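Local coordinates for protein tRNA-splicing ligase RtcB (PDB 2EPG) that probably joins broken RNA ends, using GTP and manganese to ligate a 3'-phosphate or 2',3'-cyclic phosphate end to a 5'-hydroxyl end, at residues V103-H117 with D328-A342. Sequence-based numbering, arbitrary orientation.
Sequences VGFDINCGVRLLASH and DHGLRVLYDLAHNNA
Val111 and Leu337 exchange both backbone hydrogen bonds as an antiparallel hydrogen-bonded pair, and strands 110-116 and 332-338 continue with Leu113 N to Tyr335 O (3.0 Å). Here sits a classic beta bulge: Leu334 and Tyr335 both face Leu113, whose O takes the N-H of Leu334. At Gly110 a CB would run into Leu337 O. Gly330, with positive phi just after helix 326-329, puts its CA over the His117 ring, where a CB would collide with ND1.

Arg112 NE meets Asp336 OD1 at 2.8 Å in a nearly straight salt bridge. The carboxylate oxygen lies in the guanidinium plane and offers its anti lone pair, with the planes of the two groups 83° apart. With CG anti to the backbone N (chi1 171°), the arginine chain bends at chi3, turning the NE edge of the guanidinium to Asp336 on the partner strand; a water joins NH1 to the same OD1. Arg308 of helix 288-321 pairs with OD2, so each oxygen of this buried carboxylate has an arginine partner, and the group probably stays ionised.

The pairing brings two parts of the predicted RtcB active site together. Asp106 and His339 are predicted ligands of different manganese ions; His339 and Asn340 probably bind GMP. Asn340 ND2 donates to Asp106 O (3.2 Å), which takes Cys109 N from the opposite face, tying the type II turn 106-109 to the partner strand; Asn340 OD1 is taken by Gly358 N. His339 ND1 is hydrogen-bonded to ND1 of His410, the histidine predicted to carry GMP.

Val111 CG2 lies over the His339 ring, 3.8 Å from its centroid, as a CH-pi contact. Leu114 CD2 reaches Val333 CG2 at 3.9 Å, while on the face that carries Val111, Leu113 and Ala115, Leu334 CD1 touches Leu113 CD2 and Ala115 CB.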
# COMPACT_ATOMS: atom_id res chain seq x y z
N VAL A 103 3.95 -9.83 -4.98
CA VAL A 103 3.98 -8.39 -4.75
C VAL A 103 2.85 -7.76 -5.56
O VAL A 103 2.18 -6.84 -5.10
CB VAL A 103 5.34 -7.79 -5.21
CG1 VAL A 103 5.29 -6.26 -5.14
CG2 VAL A 103 6.48 -8.31 -4.33
N GLY A 104 2.63 -8.26 -6.77
CA GLY A 104 1.59 -7.71 -7.61
C GLY A 104 2.23 -6.84 -8.68
O GLY A 104 3.36 -6.36 -8.51
N PHE A 105 1.52 -6.62 -9.77
CA PHE A 105 2.09 -5.83 -10.84
C PHE A 105 2.35 -4.37 -10.50
O PHE A 105 3.41 -3.85 -10.84
CB PHE A 105 1.26 -5.99 -12.12
CG PHE A 105 1.64 -7.25 -12.89
CD1 PHE A 105 1.26 -8.51 -12.42
CD2 PHE A 105 2.50 -7.18 -13.99
CE1 PHE A 105 1.75 -9.68 -13.02
CE2 PHE A 105 2.99 -8.34 -14.60
CZ PHE A 105 2.62 -9.59 -14.12
N ASP A 106 1.43 -3.71 -9.82
CA ASP A 106 1.70 -2.32 -9.48
C ASP A 106 2.52 -2.22 -8.19
O ASP A 106 1.98 -2.05 -7.10
CB ASP A 106 0.41 -1.52 -9.36
CG ASP A 106 0.68 -0.01 -9.31
OD1 ASP A 106 -0.29 0.78 -9.38
OD2 ASP A 106 1.86 0.38 -9.18
N ILE A 107 3.83 -2.35 -8.34
CA ILE A 107 4.76 -2.30 -7.23
C ILE A 107 4.65 -0.99 -6.49
O ILE A 107 4.73 0.10 -7.07
CB ILE A 107 6.21 -2.51 -7.71
CG1 ILE A 107 6.31 -3.91 -8.35
CG2 ILE A 107 7.20 -2.38 -6.52
CD1 ILE A 107 7.64 -4.20 -9.04
N ASN A 108 4.46 -1.12 -5.18
CA ASN A 108 4.29 -0.00 -4.27
C ASN A 108 3.13 0.89 -4.63
O ASN A 108 3.20 2.11 -4.45
CB ASN A 108 5.55 0.85 -4.10
CG ASN A 108 5.43 1.85 -2.93
OD1 ASN A 108 4.43 1.84 -2.18
ND2 ASN A 108 6.43 2.71 -2.78
N CYS A 109 2.07 0.30 -5.18
CA CYS A 109 0.85 1.05 -5.41
C CYS A 109 0.61 1.31 -3.92
O CYS A 109 0.73 0.38 -3.10
CB CYS A 109 -0.26 0.15 -5.96
SG CYS A 109 -1.94 0.87 -5.89
N GLY A 110 0.30 2.54 -3.55
CA GLY A 110 0.11 2.80 -2.14
C GLY A 110 -0.74 4.01 -1.85
O GLY A 110 -1.41 4.53 -2.74
N VAL A 111 -0.66 4.48 -0.61
CA VAL A 111 -1.48 5.60 -0.19
C VAL A 111 -0.74 6.63 0.64
O VAL A 111 0.05 6.28 1.51
CB VAL A 111 -2.67 5.10 0.67
CG1 VAL A 111 -3.63 6.23 0.96
CG2 VAL A 111 -3.37 3.93 -0.03
N ARG A 112 -1.01 7.90 0.38
CA ARG A 112 -0.44 8.96 1.18
C ARG A 112 -1.62 9.78 1.70
O ARG A 112 -2.56 10.09 0.94
CB ARG A 112 0.48 9.89 0.38
CG ARG A 112 0.88 11.12 1.19
CD ARG A 112 1.97 11.99 0.57
NE ARG A 112 3.27 11.33 0.44
CZ ARG A 112 4.42 12.00 0.38
NH1 ARG A 112 5.58 11.36 0.24
NH2 ARG A 112 4.42 13.31 0.49
N LEU A 113 -1.59 10.12 2.99
CA LEU A 113 -2.64 10.94 3.56
C LEU A 113 -2.04 12.24 4.11
O LEU A 113 -1.14 12.21 4.96
CB LEU A 113 -3.38 10.21 4.69
CG LEU A 113 -4.55 10.98 5.34
CD1 LEU A 113 -5.68 11.19 4.32
CD2 LEU A 113 -5.10 10.20 6.51
N LEU A 114 -2.54 13.36 3.60
CA LEU A 114 -2.11 14.67 4.08
C LEU A 114 -3.19 15.12 5.07
O LEU A 114 -4.38 14.87 4.85
CB LEU A 114 -2.02 15.68 2.91
CG LEU A 114 -1.12 15.36 1.71
CD1 LEU A 114 -1.12 16.53 0.72
CD2 LEU A 114 0.29 15.08 2.19
N ALA A 115 -2.77 15.77 6.16
CA ALA A 115 -3.69 16.27 7.17
C ALA A 115 -3.48 17.78 7.27
O ALA A 115 -2.35 18.23 7.42
CB ALA A 115 -3.39 15.61 8.52
N SER A 116 -4.55 18.56 7.19
CA SER A 116 -4.42 20.02 7.22
C SER A 116 -4.96 20.68 8.49
O SER A 116 -5.52 20.00 9.36
CB SER A 116 -5.16 20.62 6.04
OG SER A 116 -6.55 20.59 6.29
N HIS A 117 -4.77 22.00 8.58
CA HIS A 117 -5.28 22.79 9.71
C HIS A 117 -6.70 23.26 9.42
O HIS A 117 -7.36 23.81 10.30
CB HIS A 117 -4.43 24.04 9.93
CG HIS A 117 -3.10 23.78 10.55
ND1 HIS A 117 -2.02 24.63 10.40
CD2 HIS A 117 -2.67 22.77 11.35
CE1 HIS A 117 -0.99 24.16 11.08
NE2 HIS A 117 -1.36 23.03 11.66
N ASP A 328 -2.23 28.61 6.43
CA ASP A 328 -3.67 28.36 6.52
C ASP A 328 -3.92 26.85 6.39
O ASP A 328 -4.57 26.23 7.23
CB ASP A 328 -4.46 29.03 5.38
CG ASP A 328 -4.65 30.52 5.57
OD1 ASP A 328 -4.91 30.96 6.72
OD2 ASP A 328 -4.57 31.26 4.56
N HIS A 329 -3.41 26.27 5.31
CA HIS A 329 -3.67 24.86 5.08
C HIS A 329 -2.82 23.90 5.88
O HIS A 329 -3.29 22.83 6.24
CB HIS A 329 -3.61 24.53 3.57
CG HIS A 329 -2.25 24.62 2.95
ND1 HIS A 329 -1.20 23.82 3.34
CD2 HIS A 329 -1.79 25.35 1.91
CE1 HIS A 329 -0.16 24.05 2.56
NE2 HIS A 329 -0.49 24.97 1.68
N GLY A 330 -1.58 24.28 6.19
CA GLY A 330 -0.70 23.41 6.95
C GLY A 330 -0.79 21.94 6.57
O GLY A 330 -0.85 21.09 7.46
N LEU A 331 -0.79 21.64 5.27
CA LEU A 331 -0.87 20.26 4.78
C LEU A 331 0.38 19.42 5.07
O LEU A 331 1.38 19.50 4.36
CB LEU A 331 -1.16 20.27 3.28
CG LEU A 331 -2.63 20.52 2.92
CD1 LEU A 331 -2.75 21.07 1.50
CD2 LEU A 331 -3.40 19.20 3.07
N ARG A 332 0.32 18.62 6.12
CA ARG A 332 1.47 17.80 6.48
C ARG A 332 1.20 16.36 6.13
O ARG A 332 0.04 15.95 6.03
CB ARG A 332 1.76 17.90 7.97
CG ARG A 332 1.95 19.31 8.50
CD ARG A 332 2.28 19.27 9.98
NE ARG A 332 2.11 20.56 10.64
CZ ARG A 332 2.21 20.73 11.96
NH1 ARG A 332 2.04 21.93 12.49
NH2 ARG A 332 2.48 19.68 12.74
N VAL A 333 2.27 15.59 5.94
CA VAL A 333 2.14 14.17 5.66
C VAL A 333 1.84 13.47 6.99
O VAL A 333 2.67 13.50 7.91
CB VAL A 333 3.44 13.60 5.06
CG1 VAL A 333 3.31 12.09 4.87
CG2 VAL A 333 3.76 14.30 3.71
N LEU A 334 0.65 12.89 7.12
CA LEU A 334 0.30 12.16 8.33
C LEU A 334 1.08 10.85 8.20
O LEU A 334 1.84 10.47 9.10
CB LEU A 334 -1.21 11.92 8.38
CG LEU A 334 -1.75 11.32 9.68
CD1 LEU A 334 -3.21 11.72 9.84
CD2 LEU A 334 -1.57 9.80 9.66
N TYR A 335 0.90 10.16 7.07
CA TYR A 335 1.67 8.95 6.79
C TYR A 335 1.58 8.60 5.30
O TYR A 335 0.76 9.15 4.57
CB TYR A 335 1.18 7.74 7.62
CG TYR A 335 2.28 6.74 7.85
CD1 TYR A 335 3.46 7.12 8.47
CD2 TYR A 335 2.15 5.42 7.44
CE1 TYR A 335 4.50 6.20 8.67
CE2 TYR A 335 3.18 4.51 7.64
CZ TYR A 335 4.35 4.91 8.26
OH TYR A 335 5.37 4.01 8.46
N ASP A 336 2.43 7.69 4.87
CA ASP A 336 2.45 7.22 3.48
C ASP A 336 2.98 5.79 3.53
O ASP A 336 4.06 5.53 4.05
CB ASP A 336 3.35 8.15 2.64
CG ASP A 336 3.52 7.68 1.19
OD1 ASP A 336 3.42 8.53 0.28
OD2 ASP A 336 3.78 6.48 0.96
N LEU A 337 2.20 4.84 3.00
CA LEU A 337 2.62 3.44 3.00
C LEU A 337 2.15 2.66 1.78
O LEU A 337 1.18 3.01 1.12
CB LEU A 337 2.12 2.72 4.27
CG LEU A 337 0.67 2.20 4.30
CD1 LEU A 337 0.40 1.48 5.63
CD2 LEU A 337 -0.30 3.37 4.11
N ALA A 338 2.88 1.59 1.49
CA ALA A 338 2.61 0.73 0.36
C ALA A 338 1.52 -0.29 0.65
O ALA A 338 1.31 -0.67 1.80
CB ALA A 338 3.89 -0.01 -0.03
N HIS A 339 0.84 -0.74 -0.41
CA HIS A 339 -0.20 -1.76 -0.33
C HIS A 339 0.29 -3.01 -1.08
O HIS A 339 -0.30 -4.08 -0.95
CB HIS A 339 -1.52 -1.24 -0.92
CG HIS A 339 -2.30 -0.37 0.02
ND1 HIS A 339 -3.68 -0.35 0.06
CD2 HIS A 339 -1.89 0.47 1.01
CE1 HIS A 339 -4.09 0.45 1.03
NE2 HIS A 339 -3.02 0.96 1.62
N ASN A 340 1.34 -2.86 -1.89
CA ASN A 340 1.95 -3.98 -2.63
C ASN A 340 3.45 -3.81 -2.49
O ASN A 340 4.01 -2.82 -2.95
CB ASN A 340 1.63 -3.95 -4.14
CG ASN A 340 0.16 -4.21 -4.45
OD1 ASN A 340 -0.46 -5.09 -3.88
ND2 ASN A 340 -0.38 -3.44 -5.38
N ASN A 341 4.12 -4.77 -1.85
CA ASN A 341 5.56 -4.67 -1.70
C ASN A 341 6.16 -5.86 -0.97
O ASN A 341 5.48 -6.55 -0.23
CB ASN A 341 5.90 -3.41 -0.92
CG ASN A 341 7.07 -2.66 -1.50
OD1 ASN A 341 7.49 -1.63 -0.98
ND2 ASN A 341 7.62 -3.18 -2.60
N ALA A 342 7.45 -6.12 -1.20
CA ALA A 342 8.15 -7.19 -0.48
C ALA A 342 9.28 -6.43 0.19
O ALA A 342 9.96 -5.63 -0.45
CB ALA A 342 8.70 -8.23 -1.43
O HOH W 1 5.90 8.75 -0.79